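Local coordinates for serine protease inhibitor (Thermoanaerobacter tengcongensis, PDB 2PEF), which probably inhibits serine proteases as a thermophilic member of the serpin family, and is seen here in its latent state, at residues K8-T13 / K246-I251; K147-I152 / V157-N162; E276-L281 / D285-D290. One frame throughout, in Å; residues are numbered along the deposited sequence.

Contact 1. Residues K8-T13 / K246-I251; sequences KFIYNT and KFIDLI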
loop_
_atom_site.group_PDB
_atom_site.type_symbol
_atom_site.label_atom_id
_atom_site.label_comp_id
_atom_site.label_asym_id
_atom_site.label_seq_id
_atom_site.Cartn_x
_atom_site.Cartn_y
_atom_site.Cartn_z
ATOM N N LYS A 8 5.448 -10.157 -17.201
ATOM C CA LYS A 8 6.175 -10.742 -16.070
ATOM C C LYS A 8 6.072 -9.860 -14.826
ATOM O O LYS A 8 5.702 -10.339 -13.756
ATOM C CB LYS A 8 7.642 -11.017 -16.422
ATOM C CG LYS A 8 8.476 -11.537 -15.246
ATOM C CD LYS A 8 9.812 -12.122 -15.691
ATOM C CE LYS A 8 9.676 -13.562 -16.181
ATOM N NZ LYS A 8 9.081 -14.478 -15.164
ATOM N N PHE A 9 6.388 -8.575 -14.972
ATOM C CA PHE A 9 6.274 -7.638 -13.853
ATOM C C PHE A 9 4.838 -7.524 -13.335
ATOM O O PHE A 9 4.612 -7.552 -12.127
ATOM C CB PHE A 9 6.811 -6.247 -14.219
ATOM C CG PHE A 9 6.600 -5.219 -13.135
ATOM C CD1 PHE A 9 7.492 -5.118 -12.072
ATOM C CD2 PHE A 9 5.500 -4.359 -13.172
ATOM C CE1 PHE A 9 7.299 -4.172 -11.060
ATOM C CE2 PHE A 9 5.297 -3.409 -12.160
ATOM C CZ PHE A 9 6.200 -3.318 -11.108
ATOM N N ILE A 10 3.877 -7.380 -14.243
ATOM C CA ILE A 10 2.478 -7.239 -13.838
ATOM C C ILE A 10 2.010 -8.440 -13.004
ATOM O O ILE A 10 1.543 -8.268 -11.875
ATOM C CB ILE A 10 1.536 -6.983 -15.045
ATOM C CG1 ILE A 10 1.877 -5.638 -15.699
ATOM C CG2 ILE A 10 0.070 -7.010 -14.605
ATOM C CD1 ILE A 10 1.185 -5.375 -17.027
ATOM N N TYR A 11 2.152 -9.648 -13.541
ATOM C CA TYR A 11 1.624 -10.820 -12.839
ATOM C C TYR A 11 2.425 -11.207 -11.591
ATOM O O TYR A 11 1.841 -11.651 -10.601
ATOM C CB TYR A 11 1.386 -11.998 -13.788
ATOM C CG TYR A 11 0.101 -11.852 -14.588
ATOM C CD1 TYR A 11 0.125 -11.371 -15.896
ATOM C CD2 TYR A 11 -1.137 -12.172 -14.025
ATOM C CE1 TYR A 11 -1.046 -11.228 -16.632
ATOM C CE2 TYR A 11 -2.320 -12.029 -14.754
ATOM C CZ TYR A 11 -2.265 -11.554 -16.055
ATOM O OH TYR A 11 -3.424 -11.410 -16.784
ATOM N N ASN A 12 3.740 -11.007 -11.617
ATOM C CA ASN A 12 4.554 -11.209 -10.413
ATOM C C ASN A 12 4.207 -10.204 -9.309
ATOM O O ASN A 12 4.064 -10.579 -8.147
ATOM C CB ASN A 12 6.054 -11.182 -10.729
ATOM C CG ASN A 12 6.538 -12.462 -11.396
ATOM O OD1 ASN A 12 5.744 -13.250 -11.923
ATOM N ND2 ASN A 12 7.847 -12.682 -11.365
ATOM N N THR A 13 4.033 -8.940 -9.685
ATOM C CA THR A 13 3.691 -7.890 -8.719
ATOM C C THR A 13 2.266 -8.079 -8.203
ATOM O O THR A 13 2.000 -7.858 -7.018
ATOM C CB THR A 13 3.931 -6.481 -9.313
ATOM O OG1 THR A 13 5.300 -6.384 -9.718
ATOM C CG2 THR A 13 3.627 -5.378 -8.295
ATOM N N LYS A 246 -6.241 -14.033 -10.346
ATOM C CA LYS A 246 -7.679 -13.856 -10.196
ATOM C C LYS A 246 -8.077 -12.393 -10.076
ATOM O O LYS A 246 -9.117 -11.983 -10.599
ATOM C CB LYS A 246 -8.201 -14.650 -9.001
ATOM C CG LYS A 246 -8.305 -16.136 -9.273
ATOM C CD LYS A 246 -9.130 -16.838 -8.211
ATOM C CE LYS A 246 -9.320 -18.306 -8.552
ATOM N NZ LYS A 246 -10.183 -18.501 -9.758
ATOM N N PHE A 247 -7.242 -11.599 -9.409
ATOM C CA PHE A 247 -7.514 -10.166 -9.288
ATOM C C PHE A 247 -7.415 -9.443 -10.634
ATOM O O PHE A 247 -8.309 -8.681 -10.994
ATOM C CB PHE A 247 -6.589 -9.513 -8.256
ATOM C CG PHE A 247 -6.875 -8.054 -8.031
ATOM C CD1 PHE A 247 -7.952 -7.660 -7.246
ATOM C CD2 PHE A 247 -6.079 -7.075 -8.619
ATOM C CE1 PHE A 247 -8.233 -6.317 -7.042
ATOM C CE2 PHE A 247 -6.350 -5.724 -8.419
ATOM C CZ PHE A 247 -7.435 -5.350 -7.630
ATOM N N ILE A 248 -6.330 -9.675 -11.371
ATOM C CA ILE A 248 -6.175 -9.048 -12.686
ATOM C C ILE A 248 -7.318 -9.493 -13.599
ATOM O O ILE A 248 -7.914 -8.670 -14.303
ATOM C CB ILE A 248 -4.791 -9.344 -13.339
ATOM C CG1 ILE A 248 -3.630 -8.867 -12.451
ATOM C CG2 ILE A 248 -4.695 -8.717 -14.731
ATOM C CD1 ILE A 248 -3.581 -7.355 -12.168
ATOM N N ASP A 249 -7.636 -10.788 -13.561
ATOM C CA ASP A 249 -8.682 -11.359 -14.415
ATOM C C ASP A 249 -10.082 -10.821 -14.136
ATOM O O ASP A 249 -10.854 -10.615 -15.063
ATOM C CB ASP A 249 -8.681 -12.891 -14.337
ATOM C CG ASP A 249 -7.549 -13.519 -15.129
ATOM O OD1 ASP A 249 -6.768 -12.778 -15.765
ATOM O OD2 ASP A 249 -7.441 -14.764 -15.119
ATOM N N LEU A 250 -10.416 -10.596 -12.869
ATOM C CA LEU A 250 -11.750 -10.104 -12.540
ATOM C C LEU A 250 -11.983 -8.683 -13.068
ATOM O O LEU A 250 -13.109 -8.332 -13.425
ATOM C CB LEU A 250 -12.056 -10.234 -11.039
ATOM C CG LEU A 250 -11.361 -9.361 -9.991
ATOM C CD1 LEU A 250 -12.075 -8.024 -9.831
ATOM C CD2 LEU A 250 -11.325 -10.090 -8.655
ATOM N N ILE A 251 -10.913 -7.891 -13.140
ATOM C CA ILE A 251 -10.976 -6.549 -13.720
ATOM C C ILE A 251 -11.039 -6.636 -15.246
ATOM O O ILE A 251 -11.871 -5.976 -15.877
ATOM C CB ILE A 251 -9.772 -5.664 -13.284
ATOM C CG1 ILE A 251 -9.807 -5.399 -11.776
ATOM C CG2 ILE A 251 -9.759 -4.344 -14.056
ATOM C CD1 ILE A 251 -8.470 -4.968 -11.195
#

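Contact 2. Residues K147-I152 / V157-N162; sequences KILNKI and VMYLIN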
loop_
_atom_site.group_PDB
_atom_site.type_symbol
_atom_site.label_atom_id
_atom_site.label_comp_id
_atom_site.label_asym_id
_atom_site.label_seq_id
_atom_site.Cartn_x
_atom_site.Cartn_y
_atom_site.Cartn_z
ATOM N N LYS A 147 2.261 11.008 11.573
ATOM C CA LYS A 147 3.288 10.408 12.434
ATOM C C LYS A 147 3.550 8.943 12.095
ATOM O O LYS A 147 2.619 8.194 11.802
ATOM C CB LYS A 147 2.877 10.511 13.906
ATOM C CG LYS A 147 3.159 11.857 14.552
ATOM C CD LYS A 147 3.070 11.765 16.069
ATOM N N ILE A 148 4.821 8.545 12.146
ATOM C CA ILE A 148 5.204 7.141 11.984
ATOM C C ILE A 148 5.961 6.617 13.215
ATOM O O ILE A 148 6.030 5.408 13.436
ATOM C CB ILE A 148 5.992 6.887 10.651
ATOM C CG1 ILE A 148 6.199 5.388 10.389
ATOM C CG2 ILE A 148 7.333 7.616 10.644
ATOM C CD1 ILE A 148 4.968 4.653 9.901
ATOM N N LEU A 149 6.514 7.528 14.016
ATOM C CA LEU A 149 7.193 7.148 15.261
ATOM C C LEU A 149 7.084 8.226 16.347
ATOM O O LEU A 149 6.823 9.395 16.045
ATOM C CB LEU A 149 8.665 6.791 15.000
ATOM C CG LEU A 149 9.746 7.879 14.971
ATOM C CD1 LEU A 149 11.126 7.244 14.985
ATOM C CD2 LEU A 149 9.584 8.798 13.773
ATOM N N ASN A 150 7.284 7.818 17.601
ATOM C CA ASN A 150 7.291 8.739 18.741
ATOM C C ASN A 150 8.653 8.822 19.431
ATOM O O ASN A 150 9.015 9.868 19.977
ATOM C CB ASN A 150 6.212 8.352 19.765
ATOM C CG ASN A 150 4.795 8.621 19.269
ATOM O OD1 ASN A 150 4.572 8.925 18.094
ATOM N ND2 ASN A 150 3.824 8.505 20.172
ATOM N N LYS A 151 9.396 7.717 19.401
ATOM C CA LYS A 151 10.700 7.617 20.059
ATOM C C LYS A 151 11.706 6.859 19.192
ATOM O O LYS A 151 11.322 6.116 18.287
ATOM C CB LYS A 151 10.553 6.923 21.416
ATOM N N ILE A 152 12.991 7.067 19.466
ATOM C CA ILE A 152 14.055 6.331 18.785
ATOM C C ILE A 152 14.768 5.407 19.771
ATOM O O ILE A 152 15.220 5.842 20.833
ATOM C CB ILE A 152 15.038 7.280 18.042
ATOM C CG1 ILE A 152 14.390 7.779 16.743
ATOM C CG2 ILE A 152 16.364 6.574 17.734
ATOM C CD1 ILE A 152 15.148 8.887 16.031
ATOM N N VAL A 157 20.075 2.554 13.869
ATOM C CA VAL A 157 21.099 3.268 13.099
ATOM C C VAL A 157 20.644 3.654 11.691
ATOM O O VAL A 157 21.208 4.564 11.088
ATOM C CB VAL A 157 22.439 2.488 13.001
ATOM C CG1 VAL A 157 23.152 2.440 14.357
ATOM C CG2 VAL A 157 22.220 1.095 12.440
ATOM N N MET A 158 19.640 2.954 11.165
ATOM C CA MET A 158 19.102 3.271 9.843
ATOM C C MET A 158 17.611 2.975 9.707
ATOM O O MET A 158 17.135 1.925 10.133
ATOM C CB MET A 158 19.878 2.556 8.726
ATOM C CG MET A 158 19.428 2.984 7.323
ATOM S SD MET A 158 19.834 1.853 5.983
ATOM C CE MET A 158 21.373 2.567 5.421
ATOM N N TYR A 159 16.886 3.921 9.113
ATOM C CA TYR A 159 15.500 3.706 8.727
ATOM C C TYR A 159 15.368 3.895 7.219
ATOM O O TYR A 159 16.031 4.752 6.629
ATOM C CB TYR A 159 14.568 4.701 9.415
ATOM C CG TYR A 159 14.583 4.734 10.928
ATOM C CD1 TYR A 159 14.445 5.945 11.604
ATOM C CD2 TYR A 159 14.714 3.568 11.685
ATOM C CE1 TYR A 159 14.442 6.000 12.989
ATOM C CE2 TYR A 159 14.712 3.614 13.075
ATOM C CZ TYR A 159 14.573 4.835 13.717
ATOM O OH TYR A 159 14.571 4.895 15.086
ATOM N N LEU A 160 14.496 3.097 6.611
ATOM C CA LEU A 160 14.110 3.279 5.218
ATOM C C LEU A 160 12.604 3.500 5.209
ATOM O O LEU A 160 11.859 2.767 5.857
ATOM C CB LEU A 160 14.488 2.058 4.372
ATOM C CG LEU A 160 15.963 1.630 4.386
ATOM C CD1 LEU A 160 16.262 0.664 5.542
ATOM C CD2 LEU A 160 16.351 0.990 3.065
ATOM N N ILE A 161 12.163 4.526 4.491
ATOM C CA ILE A 161 10.756 4.918 4.510
ATOM C C ILE A 161 10.263 5.230 3.108
ATOM O O ILE A 161 10.923 5.947 2.354
ATOM C CB ILE A 161 10.499 6.153 5.428
ATOM C CG1 ILE A 161 11.034 5.907 6.845
ATOM C CG2 ILE A 161 9.000 6.483 5.476
ATOM C CD1 ILE A 161 11.093 7.139 7.724
ATOM N N ASN A 162 9.102 4.679 2.766
ATOM C CA ASN A 162 8.378 5.107 1.578
ATOM C C ASN A 162 7.052 5.765 1.945
ATOM O O ASN A 162 6.408 5.365 2.911
ATOM C CB ASN A 162 8.117 3.921 0.654
ATOM C CG ASN A 162 7.095 4.239 -0.416
ATOM O OD1 ASN A 162 5.896 4.095 -0.197
ATOM N ND2 ASN A 162 7.563 4.697 -1.573
#

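Contact 3. Residues E276-L281 / D285-D290; sequences ETLESL and DAFLPD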
loop_
_atom_site.group_PDB
_atom_site.type_symbol
_atom_site.label_atom_id
_atom_site.label_comp_id
_atom_site.label_asym_id
_atom_site.label_seq_id
_atom_site.Cartn_x
_atom_site.Cartn_y
_atom_site.Cartn_z
ATOM N N GLU A 276 5.393 -10.989 10.042
ATOM C CA GLU A 276 4.890 -12.362 9.899
ATOM C C GLU A 276 4.459 -12.692 8.469
ATOM O O GLU A 276 4.735 -13.785 7.965
ATOM C CB GLU A 276 3.736 -12.618 10.872
ATOM C CG GLU A 276 4.169 -12.864 12.316
ATOM C CD GLU A 276 3.014 -13.271 13.225
ATOM O OE1 GLU A 276 1.852 -13.291 12.762
ATOM O OE2 GLU A 276 3.273 -13.580 14.409
ATOM N N THR A 277 3.787 -11.742 7.824
ATOM C CA THR A 277 3.402 -11.876 6.418
ATOM C C THR A 277 4.635 -12.068 5.535
ATOM O O THR A 277 4.668 -12.962 4.683
ATOM C CB THR A 277 2.602 -10.642 5.942
ATOM O OG1 THR A 277 1.382 -10.549 6.687
ATOM C CG2 THR A 277 2.279 -10.735 4.457
ATOM N N LEU A 278 5.646 -11.232 5.757
ATOM C CA LEU A 278 6.884 -11.282 4.986
ATOM C C LEU A 278 7.659 -12.580 5.222
ATOM O O LEU A 278 8.239 -13.136 4.292
ATOM C CB LEU A 278 7.751 -10.047 5.277
ATOM C CG LEU A 278 7.199 -8.728 4.712
ATOM C CD1 LEU A 278 7.923 -7.512 5.286
ATOM C CD2 LEU A 278 7.236 -8.706 3.182
ATOM N N GLU A 279 7.646 -13.066 6.462
ATOM C CA GLU A 279 8.261 -14.350 6.797
ATOM C C GLU A 279 7.558 -15.517 6.106
ATOM O O GLU A 279 8.195 -16.516 5.764
ATOM C CB GLU A 279 8.289 -14.561 8.314
ATOM C CG GLU A 279 9.306 -13.686 9.040
ATOM C CD GLU A 279 9.179 -13.750 10.552
ATOM O OE1 GLU A 279 8.039 -13.806 11.063
ATOM O OE2 GLU A 279 10.226 -13.729 11.233
ATOM N N SER A 280 6.249 -15.380 5.899
ATOM C CA SER A 280 5.459 -16.406 5.218
ATOM C C SER A 280 5.736 -16.417 3.717
ATOM O O SER A 280 5.543 -17.436 3.048
ATOM C CB SER A 280 3.961 -16.221 5.491
ATOM O OG SER A 280 3.395 -15.205 4.680
ATOM N N LEU A 281 6.196 -15.279 3.202
ATOM C CA LEU A 281 6.594 -15.156 1.803
ATOM C C LEU A 281 8.037 -15.623 1.574
ATOM O O LEU A 281 8.528 -15.614 0.443
ATOM C CB LEU A 281 6.405 -13.715 1.315
ATOM C CG LEU A 281 4.985 -13.144 1.234
ATOM C CD1 LEU A 281 5.036 -11.669 0.863
ATOM C CD2 LEU A 281 4.128 -13.917 0.241
ATOM N N ASP A 285 15.463 -14.628 7.092
ATOM C CA ASP A 285 16.826 -14.264 7.497
ATOM C C ASP A 285 16.965 -12.790 7.856
ATOM O O ASP A 285 17.666 -12.452 8.802
ATOM C CB ASP A 285 17.840 -14.613 6.405
ATOM C CG ASP A 285 18.237 -16.076 6.415
ATOM O OD1 ASP A 285 17.461 -16.916 6.922
ATOM O OD2 ASP A 285 19.333 -16.387 5.903
ATOM N N ALA A 286 16.289 -11.923 7.101
ATOM C CA ALA A 286 16.368 -10.473 7.303
ATOM C C ALA A 286 15.982 -10.046 8.720
ATOM O O ALA A 286 16.472 -9.033 9.228
ATOM C CB ALA A 286 15.498 -9.756 6.284
ATOM N N PHE A 287 15.101 -10.823 9.345
ATOM C CA PHE A 287 14.596 -10.514 10.684
ATOM C C PHE A 287 15.422 -11.147 11.806
ATOM O O PHE A 287 15.169 -10.888 12.986
ATOM C CB PHE A 287 13.123 -10.930 10.807
ATOM C CG PHE A 287 12.211 -10.233 9.834
ATOM C CD1 PHE A 287 11.782 -10.879 8.678
ATOM C CD2 PHE A 287 11.785 -8.925 10.069
ATOM C CE1 PHE A 287 10.940 -10.236 7.774
ATOM C CE2 PHE A 287 10.942 -8.274 9.173
ATOM C CZ PHE A 287 10.519 -8.927 8.023
ATOM N N LEU A 288 16.408 -11.966 11.442
ATOM C CA LEU A 288 17.222 -12.691 12.421
ATOM C C LEU A 288 18.563 -11.993 12.648
ATOM O O LEU A 288 19.348 -11.858 11.710
ATOM C CB LEU A 288 17.459 -14.137 11.964
ATOM C CG LEU A 288 16.266 -15.028 11.594
ATOM C CD1 LEU A 288 16.749 -16.364 11.039
ATOM C CD2 LEU A 288 15.325 -15.243 12.771
ATOM N N PRO A 289 18.829 -11.543 13.893
ATOM C CA PRO A 289 20.085 -10.852 14.217
ATOM C C PRO A 289 21.351 -11.638 13.862
ATOM O O PRO A 289 22.323 -11.049 13.385
ATOM C CB PRO A 289 19.995 -10.629 15.735
ATOM C CG PRO A 289 18.888 -11.513 16.210
ATOM C CD PRO A 289 17.942 -11.642 15.065
ATOM N N ASP A 290 21.329 -12.952 14.081
ATOM C CA ASP A 290 22.495 -13.805 13.839
ATOM C C ASP A 290 22.605 -14.321 12.398
ATOM O O ASP A 290 23.650 -14.850 12.009
ATOM C CB ASP A 290 22.506 -14.981 14.820
#

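Contact 1. Residues K8-T13 / K246-I251
Y11 and I248 carry this contact. The tyrosine brings the CE2 side of its ring and its hydroxyl up to the branched part of the isoleucine: Y11 CE2 lies 3.9 Å from I248 CB, and Y11 OH lies 3.6 Å from I248 CG2. The two side chains meet at a slant. CB of Y11 sets out to the side of the other helix, and a chi1 of -79°, with CG anti to the carbonyl carbon, swings the ring over to I248. I248 points toward helix 7-22, while I10 adds a looser apolar touch, its CG2 4.4 Å from I248 CD1. Beside the hydroxyl, D249 OD1 stands 3.8 Å from Y11 OH, with carboxylate and ring planes 74° apart. The phenol's hydrogen-bonding partner is instead K252 NZ, one residue beyond 246-251, so the ring is tied at its polar end to the same helix it packs against.

Further out, I248 also leans on A14 and N361, and F247 touches I18 of helix 7-22 and, on the strands, A354, I356, P363 and I366. At the other helix, K8 makes a salt bridge with D64, which also accepts a bond from N12 ND2.

The axes of the two six-residue segments approach to 10.6 Å, their N-to-C directions 112° apart. This steep helix-helix packing belongs to the serpin fold, in which the N-terminal helix (helix A) and helix 244-252 pack on strands 345-357 and 362-372 of sheet B.

Contact 2. Residues K147-I152 / V157-N162
L149 and I152 sit on an irregular loop that passes over the start of strand 158-169, and the chains stay well apart: the nearest CA pair, I152 and V157, is 9.6 Å away, so the touching is left to side chains. Y159 bridges the gap. Its ring rises from the strand toward the loop and carries the hydroxyl in among the carbons of I152. I152 CG1 lies 3.3 Å from Y159 OH, at the ring's edge and near its plane, and I152 CG2 follows at 3.6 Å from the same oxygen. I152 CB is also close, 3.8 Å from Y159 OH, which means the isoleucine folds round the hydroxyl more than it lies on the ring. The L149 side chain crosses that of Y159 at about a right angle, CD1 4.1 Å from Y159 CE1. The bond to its CB points toward the strand, and a chi1 of 86°, which puts CG in the crowded position between backbone N and carbonyl carbon, carries CD1 to the ring.

What fixes the phenol is D156, just before the strand: its OD2 is hydrogen-bonded to Y159 OH, giving a polar partner to a hydroxyl otherwise hemmed in by I152. The ring of F125 meets that of Y159 with planes about 30° apart, and I133 of helix 127-140 and I333 each touch both L149 and Y159. The loop itself is pinned by N134, whose amide oxygen takes I148 N and whose nitrogen gives to L149 O.

The arrangement is that of the serpin linker between helix F and strand 3 of sheet A, lying over a sheet that in the latent state has taken in the reactive-centre loop as an extra strand.

Contact 3. Residues E276-L281 / D285-D290
F287 turns its ring edge toward helix 275-280, where L278 and E279 receive it. L278 CD1 meets the far end of the ring, 4.0 Å from F287 CZ and near the ring plane, the two side chains crossing at about a right angle; L278 CB also lies 4.1 Å from F287 CE1. E279 works through its aliphatic part: its CG is 3.8 Å from F287 CD1, approaching obliquely, and the chain runs on extended (chi2 171°) until OE2 stands 4.1 Å from F287 CB. The carboxylate is turned 72° from the ring, and F287 holds CG beside its backbone N (chi1 -60°), which directs the ring at the helix. This is a helix followed by a 3-10 turn, closed by L288 N to D285 O, in the serpin loop between helix 275-280 and strand 298-300, on the way to strand 310-318. V310 of that last strand touches both L278 and F287. An alanine at F287 is likely to open a gap beside L278 and V310 and leave CG of E279 without its aromatic neighbour. Where the helix ends, S280 OG bonds back to T277 O at 2.6 Å.

Overall arrangement
The three contacts are separate from one another within a single serpin fold. Contact 1 and contact 2 lie on opposite sides of the chain's centre, their centres about 32 Å apart; contact 3 is about 25 Å from contact 1 and about 19 Å from contact 2, again centre to centre. The closest pair by nearest atoms is contacts 1 and 3, at about 9 Å, and helix 7-22 connects them: it carries 8-13 and also places L20 against T277. Contacts 2 and 3 are related through strand 322-331, which by its place in the latent serpin fold is the inserted reactive-centre loop; it pairs with strand 158-169 on one side and with strand 310-318, home of V310, on the other.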